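Local coordinates for putative primary metabolism protein HVA1 (Cryptococcus neoformans, PDB 4P5N) that may play a role in primary metabolism and affects the virulence of this fungus in mammals, at residues D17-P22 with P51-T56; D34-K39 with A43-K48. One frame throughout, in Å; residues are numbered along the deposited sequence. Where two conformers were deposited one is given.

Contact 1 of 2, residues D17-P22 with P51-T56; sequences DTVYTP and PKVLFT. With SO4 (sulfate ion), chain H.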
ATOM      1  N   ASP A  17      -3.538 -17.803  -2.840  1.00 14.41           N
ATOM      2  CA  ASP A  17      -4.543 -18.095  -1.812  1.00 13.24           C
ATOM      3  C   ASP A  17      -5.455 -16.896  -1.615  1.00 13.04           C
ATOM      4  O   ASP A  17      -5.039 -15.735  -1.773  1.00 13.52           O
ATOM      5  CB  ASP A  17      -3.905 -18.389  -0.440  1.00 15.31           C
ATOM      6  CG  ASP A  17      -3.189 -19.741  -0.373  1.00 14.75           C
ATOM      7  OD1 ASP A  17      -3.192 -20.491  -1.361  1.00 18.57           O
ATOM      8  OD2 ASP A  17      -2.614 -20.058   0.710  1.00 16.10           O
ATOM      9  N   THR A  18      -6.700 -17.175  -1.244  1.00 12.14           N
ATOM     10  CA  THR A  18      -7.611 -16.117  -0.844  1.00 12.29           C
ATOM     11  C   THR A  18      -7.348 -15.744   0.602  1.00  9.40           C
ATOM     12  O   THR A  18      -7.419 -16.603   1.479  1.00 11.44           O
ATOM     13  CB  THR A  18      -9.083 -16.550  -0.947  1.00 12.95           C
ATOM     14  OG1 THR A  18      -9.355 -17.037  -2.265  1.00 17.12           O
ATOM     15  CG2 THR A  18      -9.996 -15.368  -0.665  1.00 15.39           C
ATOM     16  N   VAL A  19      -7.050 -14.461   0.836  1.00  9.57           N
ATOM     17  CA  VAL A  19      -6.888 -13.930   2.198  1.00  9.24           C
ATOM     18  C   VAL A  19      -8.001 -12.932   2.523  1.00  8.24           C
ATOM     19  O   VAL A  19      -8.629 -12.376   1.621  1.00  9.08           O
ATOM     20  CB  VAL A  19      -5.490 -13.312   2.440  1.00  8.92           C
ATOM     21  CG1 VAL A  19      -4.435 -14.405   2.415  1.00 10.89           C
ATOM     22  CG2 VAL A  19      -5.181 -12.186   1.443  1.00  9.34           C
ATOM     23  N   TYR A  20      -8.207 -12.685   3.815  1.00  8.37           N
ATOM     24  CA  TYR A  20      -9.329 -11.899   4.308  1.00  7.37           C
ATOM     25  C   TYR A  20      -8.901 -11.094   5.531  1.00  7.65           C
ATOM     26  O   TYR A  20      -8.253 -11.620   6.430  1.00  9.27           O
ATOM     27  CB  TYR A  20     -10.462 -12.861   4.714  1.00  8.55           C
ATOM     28  CG  TYR A  20     -11.608 -12.227   5.467  1.00  8.63           C
ATOM     29  CD1 TYR A  20     -11.561 -12.069   6.867  1.00 10.20           C
ATOM     30  CD2 TYR A  20     -12.756 -11.812   4.793  1.00 10.35           C
ATOM     31  CE1 TYR A  20     -12.616 -11.502   7.559  1.00 10.60           C
ATOM     32  CE2 TYR A  20     -13.824 -11.244   5.481  1.00 11.61           C
ATOM     33  CZ  TYR A  20     -13.751 -11.088   6.860  1.00 11.78           C
ATOM     34  OH  TYR A  20     -14.808 -10.528   7.542  1.00 13.51           O
ATOM     35  N   THR A  21      -9.283  -9.830   5.562  1.00  8.64           N
ATOM     36  CA  THR A  21      -9.191  -9.045   6.770  1.00  8.88           C
ATOM     37  C   THR A  21     -10.427  -8.150   6.900  1.00  8.23           C
ATOM     38  O   THR A  21     -10.840  -7.537   5.926  1.00  8.96           O
ATOM     39  CB  THR A  21      -7.907  -8.203   6.802  1.00 10.80           C
ATOM     40  OG1 THR A  21      -7.881  -7.472   8.026  1.00 15.00           O
ATOM     41  CG2 THR A  21      -7.801  -7.243   5.605  1.00 11.34           C
ATOM     42  N   PRO A  22     -11.035  -8.083   8.092  1.00  9.07           N
ATOM     43  CA  PRO A  22     -12.203  -7.226   8.254  1.00  8.86           C
ATOM     44  C   PRO A  22     -11.811  -5.868   8.803  1.00  9.88           C
ATOM     45  O   PRO A  22     -10.784  -5.732   9.472  1.00 11.90           O
ATOM     46  CB  PRO A  22     -13.024  -7.976   9.295  1.00 10.37           C
ATOM     47  CG  PRO A  22     -11.969  -8.564  10.191  1.00 10.60           C
ATOM     48  CD  PRO A  22     -10.831  -8.950   9.265  1.00  9.72           C
ATOM     49  N   PRO A  51       7.036  -8.495   7.438  1.00  8.16           N
ATOM     50  CA  PRO A  51       6.406  -9.072   6.244  1.00  8.73           C
ATOM     51  C   PRO A  51       5.102  -8.393   5.824  1.00  8.32           C
ATOM     52  O   PRO A  51       4.337  -7.887   6.667  1.00  8.90           O
ATOM     53  CB  PRO A  51       6.147 -10.531   6.655  1.00  9.64           C
ATOM     54  CG  PRO A  51       5.971 -10.479   8.151  1.00  8.94           C
ATOM     55  CD  PRO A  51       6.939  -9.385   8.611  1.00  8.13           C
ATOM     56  N   LYS A  52       4.882  -8.355   4.512  1.00  9.20           N
ATOM     57  CA  LYS A  52       3.625  -7.854   3.956  1.00  8.64           C
ATOM     58  C   LYS A  52       3.090  -8.830   2.928  1.00  8.74           C
ATOM     59  O   LYS A  52       3.852  -9.373   2.129  1.00 10.60           O
ATOM     60  CB  LYS A  52       3.822  -6.495   3.282  1.00  9.84           C
ATOM     61  CG  LYS A  52       3.903  -5.336   4.250  1.00  9.20           C
ATOM     62  CD  LYS A  52       2.577  -5.084   4.952  1.00  9.98           C
ATOM     63  CE  LYS A  52       2.600  -3.725   5.626  1.00 10.93           C
ATOM     64  NZ  LYS A  52       3.383  -3.734   6.896  1.00 10.07           N
ATOM     65  N   VAL A  53       1.781  -9.050   2.972  1.00  7.90           N
ATOM     66  CA  VAL A  53       1.075  -9.855   1.988  1.00  8.80           C
ATOM     67  C   VAL A  53       0.429  -8.852   1.029  1.00  9.62           C
ATOM     68  O   VAL A  53      -0.340  -7.996   1.444  1.00  9.53           O
ATOM     69  CB  VAL A  53       0.010 -10.751   2.671  1.00  8.56           C
ATOM     70  CG1 VAL A  53      -0.786 -11.567   1.654  1.00 11.37           C
ATOM     71  CG2 VAL A  53       0.670 -11.718   3.648  1.00 10.00           C
ATOM     72  N   LEU A  54       0.757  -8.965  -0.256  1.00  9.62           N
ATOM     73  CA  LEU A  54       0.201  -8.075  -1.272  1.00  9.46           C
ATOM     74  C   LEU A  54      -0.910  -8.812  -2.003  1.00  9.19           C
ATOM     75  O   LEU A  54      -0.684  -9.907  -2.520  1.00 10.25           O
ATOM     76  CB  LEU A  54       1.271  -7.628  -2.282  1.00 12.77           C
ATOM     77  CG  LEU A  54       2.602  -7.063  -1.760  1.00 17.13           C
ATOM     78  CD1 LEU A  54       3.388  -6.336  -2.844  1.00 18.48           C
ATOM     79  CD2 LEU A  54       2.459  -6.185  -0.528  1.00 17.69           C
ATOM     80  N   PHE A  55      -2.104  -8.222  -2.013  1.00  9.41           N
ATOM     81  CA  PHE A  55      -3.250  -8.802  -2.720  1.00  9.15           C
ATOM     82  C   PHE A  55      -4.173  -7.726  -3.248  1.00  8.80           C
ATOM     83  O   PHE A  55      -4.164  -6.598  -2.760  1.00 10.78           O
ATOM     84  CB  PHE A  55      -4.033  -9.809  -1.834  1.00 10.09           C
ATOM     85  CG  PHE A  55      -4.759  -9.203  -0.632  1.00  9.64           C
ATOM     86  CD1 PHE A  55      -4.084  -8.880   0.552  1.00 11.20           C
ATOM     87  CD2 PHE A  55      -6.146  -9.039  -0.658  1.00 10.17           C
ATOM     88  CE1 PHE A  55      -4.774  -8.378   1.660  1.00 11.27           C
ATOM     89  CE2 PHE A  55      -6.843  -8.543   0.440  1.00 10.57           C
ATOM     90  CZ  PHE A  55      -6.161  -8.216   1.606  1.00 11.09           C
ATOM     91  N   THR A  56      -4.974  -8.078  -4.253  1.00  9.73           N
ATOM     92  CA  THR A  56      -5.984  -7.164  -4.754  1.00  9.56           C
ATOM     93  C   THR A  56      -7.323  -7.565  -4.173  1.00  9.55           C
ATOM     94  O   THR A  56      -7.689  -8.734  -4.227  1.00 10.31           O
ATOM     95  CB  THR A  56      -6.011  -7.217  -6.289  1.00 10.11           C
ATOM     96  OG1 THR A  56      -4.715  -6.824  -6.775  1.00 13.82           O
ATOM     97  CG2 THR A  56      -7.057  -6.284  -6.836  1.00 12.18           C
TER
HETATM   98  S   SO4 H 106       1.769  -1.647   9.386  1.00 16.05           S
HETATM   99  O1  SO4 H 106       1.193  -0.325   9.754  1.00 19.63           O
HETATM  100  O2  SO4 H 106       0.899  -2.357   8.408  1.00 18.63           O
HETATM  101  O3  SO4 H 106       1.987  -2.470  10.592  1.00 16.04           O
HETATM  102  O4  SO4 H 106       3.040  -1.381   8.672  1.00 16.25           O
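In the core of the SH3-like Tudor domain, Val19 from strand 18-23 sits over the Phe55 ring of strand 52-56. The two strand segments run nearly perpendicular, at 96°, and no hydrogen bond joins them, so side chains make the whole contact. Val19 CG2 is 3.6 Å from the centroid of the Phe55 ring, only 12° off its normal. This is a CH-pi contact straight over one face, with all six ring carbons at similar range. The methyl gets there because Val19 holds CG1 anti to its carbonyl carbon (chi1 -68°), which turns CG2 inward between N and C. The same CG2 reaches Val53 CG1 at 4.4 Å, while Thr21 brings its methyl to the ring's edge, CG2 lying 4.4 Å from Phe55 CZ. Thr21 OG1 binds a cadmium ion together with His65. At the far end of strand 52-56, Lys52 NZ bonds sulfate O4 at 3.0 Å and, weakly, O2; it also bonds Asn66 OD1 and the carbonyls of Lys48 and Asn49, so several partners share the ammonium. Strand 26-36 lies between the two strands in the sheet, and its Val32 packs on both Val19 and Val53. Strand 62-65 flanks strand 52-56 on its other edge, where Val63 and His65 also touch Phe55.

Contact 2 of 2, residues D34-K39 with A43-K48; sequences DIVTTK and AEKGVK. With CD (cadmium ion), chain D; SO4 (sulfate ion), chain G; SO4 (sulfate ion), chain O.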
ATOM      1  N   ASP A  34       1.768 -11.588  -3.936  1.00 13.73           N
ATOM      2  CA  ASP A  34       3.156 -11.607  -3.522  1.00 15.76           C
ATOM      3  C   ASP A  34       3.256 -11.555  -2.004  1.00 12.29           C
ATOM      4  O   ASP A  34       2.372 -11.044  -1.323  1.00 13.99           O
ATOM      5  CB  ASP A  34       3.885 -10.402  -4.130  1.00 19.57           C
ATOM      6  CG  ASP A  34       5.367 -10.628  -4.307  1.00 24.87           C
ATOM      7  OD1 ASP A  34       5.906 -11.672  -3.857  1.00 27.28           O
ATOM      8  OD2 ASP A  34       6.013  -9.735  -4.895  1.00 31.88           O
ATOM      9  N   ILE A  35       4.347 -12.109  -1.491  1.00 13.63           N
ATOM     10  CA  ILE A  35       4.657 -12.091  -0.078  1.00 13.19           C
ATOM     11  C   ILE A  35       6.054 -11.499   0.031  1.00 14.68           C
ATOM     12  O   ILE A  35       7.025 -12.056  -0.485  1.00 18.23           O
ATOM     13  CB  ILE A  35       4.596 -13.515   0.504  1.00 16.09           C
ATOM     14  CG1 ILE A  35       3.179 -14.082   0.343  1.00 14.80           C
ATOM     15  CG2 ILE A  35       4.995 -13.512   1.967  1.00 18.86           C
ATOM     16  CD1 ILE A  35       3.046 -15.558   0.623  1.00 19.97           C
ATOM     17  N   VAL A  36       6.136 -10.345   0.671  1.00 11.47           N
ATOM     18  CA  VAL A  36       7.365  -9.574   0.780  1.00 12.29           C
ATOM     19  C   VAL A  36       7.956  -9.803   2.171  1.00 13.99           C
ATOM     20  O   VAL A  36       7.260  -9.616   3.188  1.00 13.33           O
ATOM     21  CB  VAL A  36       7.041  -8.082   0.596  1.00 14.30           C
ATOM     22  CG1 VAL A  36       8.257  -7.236   0.846  1.00 15.64           C
ATOM     23  CG2 VAL A  36       6.499  -7.825  -0.794  1.00 15.42           C
ATOM     24  N   THR A  37       9.216 -10.236   2.238  1.00 12.46           N
ATOM     25  CA  THR A  37       9.787 -10.621   3.541  1.00 13.02           C
ATOM     26  C   THR A  37      11.095  -9.943   3.915  1.00 13.21           C
ATOM     27  O   THR A  37      11.657 -10.260   4.955  1.00 17.19           O
ATOM     28  CB  THR A  37      10.031 -12.138   3.664  1.00 15.13           C
ATOM     29  OG1 THR A  37      10.893 -12.568   2.609  1.00 20.06           O
ATOM     30  CG2 THR A  37       8.726 -12.917   3.603  1.00 18.13           C
ATOM     31  N   THR A  38      11.616  -9.073   3.059  1.00 12.59           N
ATOM     32  CA  THR A  38      12.830  -8.344   3.386  1.00 13.59           C
ATOM     33  C   THR A  38      12.602  -6.850   3.240  1.00 15.30           C
ATOM     34  O   THR A  38      11.721  -6.410   2.492  1.00 13.01           O
ATOM     35  CB  THR A  38      14.014  -8.736   2.474  1.00 15.89           C
ATOM     36  OG1 THR A  38      13.680  -8.429   1.109  1.00 17.08           O
ATOM     37  CG2 THR A  38      14.352 -10.222   2.610  1.00 15.85           C
ATOM     38  N   LYS A  39      13.425  -6.070   3.939  1.00 15.37           N
ATOM     39  CA  LYS A  39      13.347  -4.615   3.842  0.60 16.77           C
ATOM     40  C   LYS A  39      13.612  -4.153   2.409  1.00 17.15           C
ATOM     41  O   LYS A  39      12.955  -3.218   1.930  1.00 17.55           O
ATOM     42  CB  LYS A  39      14.288  -3.951   4.860  0.60 23.08           C
ATOM     43  CG  LYS A  39      14.515  -2.460   4.659  0.60 26.13           C
ATOM     44  CD  LYS A  39      15.150  -1.817   5.881  0.60 32.14           C
ATOM     45  CE  LYS A  39      16.648  -2.066   5.933  0.60 33.57           C
ATOM     46  NZ  LYS A  39      17.325  -1.076   6.814  0.60 32.64           N
ATOM     47  N   ALA A  43      11.040  -2.150  -0.011  1.00 13.70           N
ATOM     48  CA  ALA A  43      11.386  -0.888  -0.632  1.00 13.26           C
ATOM     49  C   ALA A  43      11.107  -0.920  -2.136  1.00 14.08           C
ATOM     50  O   ALA A  43      10.503   0.002  -2.674  1.00 14.44           O
ATOM     51  CB  ALA A  43      12.833  -0.527  -0.350  1.00 16.43           C
ATOM     52  N   GLU A  44      11.529  -1.990  -2.803  1.00 14.47           N
ATOM     53  CA  GLU A  44      11.291  -2.127  -4.236  1.00 15.99           C
ATOM     54  C   GLU A  44       9.796  -2.116  -4.604  1.00 14.90           C
ATOM     55  O   GLU A  44       9.420  -1.561  -5.625  1.00 15.57           O
ATOM     56  CB  GLU A  44      11.964  -3.384  -4.774  1.00 19.88           C
ATOM     57  CG  GLU A  44      11.712  -3.629  -6.253  1.00 21.81           C
ATOM     58  CD  GLU A  44      12.244  -4.963  -6.717  1.00 30.82           C
ATOM     59  OE1 GLU A  44      11.921  -5.988  -6.078  1.00 35.34           O
ATOM     60  OE2 GLU A  44      12.975  -4.984  -7.728  1.00 42.03           O
ATOM     61  N   LYS A  45       8.966  -2.720  -3.756  0.50 15.19           N
ATOM     62  CA  LYS A  45       7.531  -2.826  -4.014  0.50 15.51           C
ATOM     63  C   LYS A  45       6.740  -1.650  -3.433  0.50 15.31           C
ATOM     64  O   LYS A  45       5.510  -1.634  -3.501  0.50 18.68           O
ATOM     65  CB  LYS A  45       6.989  -4.155  -3.476  0.50 17.48           C
ATOM     66  CG  LYS A  45       7.727  -5.380  -3.995  0.50 20.55           C
ATOM     67  CD  LYS A  45       7.391  -5.691  -5.445  0.50 23.24           C
ATOM     68  CE  LYS A  45       8.394  -6.663  -6.055  0.50 23.43           C
ATOM     69  NZ  LYS A  45       8.487  -7.957  -5.314  0.50 23.88           N
ATOM     70  N   GLY A  46       7.447  -0.675  -2.861  1.00 16.02           N
ATOM     71  CA  GLY A  46       6.824   0.540  -2.344  1.00 14.68           C
ATOM     72  C   GLY A  46       5.998   0.379  -1.087  1.00 14.47           C
ATOM     73  O   GLY A  46       5.105   1.176  -0.836  1.00 15.95           O
ATOM     74  N   VAL A  47       6.293  -0.657  -0.307  1.00 13.65           N
ATOM     75  CA  VAL A  47       5.585  -0.912   0.948  1.00 13.33           C
ATOM     76  C   VAL A  47       6.558  -0.818   2.113  1.00 13.77           C
ATOM     77  O   VAL A  47       7.760  -0.700   1.901  1.00 15.86           O
ATOM     78  CB  VAL A  47       4.816  -2.261   0.949  1.00 12.14           C
ATOM     79  CG1 VAL A  47       3.820  -2.294  -0.209  1.00 14.90           C
ATOM     80  CG2 VAL A  47       5.755  -3.454   0.866  1.00 13.25           C
ATOM     81  N   LYS A  48       6.030  -0.871   3.331  1.00 14.74           N
ATOM     82  CA  LYS A  48       6.834  -0.699   4.540  1.00 13.41           C
ATOM     83  C   LYS A  48       6.599  -1.848   5.492  1.00 11.29           C
ATOM     84  O   LYS A  48       5.534  -2.493   5.454  1.00 10.73           O
ATOM     85  CB  LYS A  48       6.458   0.599   5.254  1.00 18.57           C
ATOM     86  CG  LYS A  48       6.726   1.868   4.466  1.00 24.19           C
ATOM     87  CD  LYS A  48       6.159   3.093   5.165  1.00 28.14           C
ATOM     88  CE  LYS A  48       7.117   3.629   6.215  1.00 36.02           C
ATOM     89  NZ  LYS A  48       6.824   5.061   6.473  1.00 38.75           N
TER
HETATM   90 CD    CD D 102       8.301 -11.202  -4.597  0.50 23.34          CD
HETATM   91  S   SO4 G 105      14.779  -7.619   7.013  0.50 19.89           S
HETATM   92  O1  SO4 G 105      13.309  -7.483   7.111  0.50 18.97           O
HETATM   93  O2  SO4 G 105      15.431  -6.715   7.980  0.50 23.14           O
HETATM   94  O3  SO4 G 105      15.235  -7.291   5.650  0.50 16.45           O
HETATM   95  O4  SO4 G 105      15.165  -9.017   7.305  0.50 24.99           O
HETATM   96  S   SO4 O 106       7.936   7.885   5.298  0.80 22.68           S
HETATM   97  O1  SO4 O 106       8.168   7.632   6.736  0.80 26.53           O
HETATM   98  O2  SO4 O 106       6.709   8.692   5.160  0.80 23.86           O
HETATM   99  O3  SO4 O 106       7.708   6.605   4.604  0.80 27.38           O
HETATM  100  O4  SO4 O 106       9.080   8.593   4.681  0.80 21.14           O
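Val36, the last residue of strand 26-36, packs against Lys45 across a turn built round the short helix 39-44, which Thr38 opens as N-cap and Gly46 closes with a Schellman motif. The firmer part lies here. Val36 is buried, its CG2 resting 4.2 Å from the aliphatic CG of Lys45, and its side chain also packs on Ala42 and Leu54. The helix itself supplies a regular bond, Ala43 N to Lys39 O at 2.9 Å. Ala43 O takes Gly46 N and also His28 NE2 of the second subunit, whose Tyr23 packs on Ala43.

The charged edge and the outer side are looser. Asp34, near the end of the strand, sets its carboxylate anti to the backbone N (chi1 -154°), from where it chelates a cadmium ion through both oxygens, OD1 at 2.5 Å and OD2 at 2.7 Å, with Glu41 as the other ligand residue of the chain. Lys45 arrives at about a right angle to Asp34. In the conformer described here, one of two deposited, its NZ reaches Asp34 OD2 at 3.1 Å but also comes 3.3 Å from the cadmium ion, so the salt bridge is doubtful and probably part-time at most. Lys39 and Lys48 are exposed, and both meet sulfates, probably from the crystallisation liquor. Lys48 uses its ammonium, NZ bonding O3 at 2.6 Å and, weakly, O1. The other sulfate sits where the helix end probably favours an anion: the backbone N of Lys39 donates to its O3 at 2.8 Å, almost straight at 176°.

In the fold
Contact 2 is nested inside the chain loop that contact 1 closes; their centres lie about 14 Å apart. The sheet couples them directly: Leu54 N approaches Asp34 O at 2.8 Å and Val36 N approaches Lys52 O at 2.9 Å, both probable hydrogen bonds pairing strand 52-56 with strand 26-36. On the face away from the Phe55 packing, Leu54 CD1 meets Val36 CG2 at 4.0 Å, so strand 52-56 serves the buried core with one face and the helical turn with the other. Each contact contributes to a different cadmium site, Thr21 with His65 in one and Asp34 with Glu41 in the other.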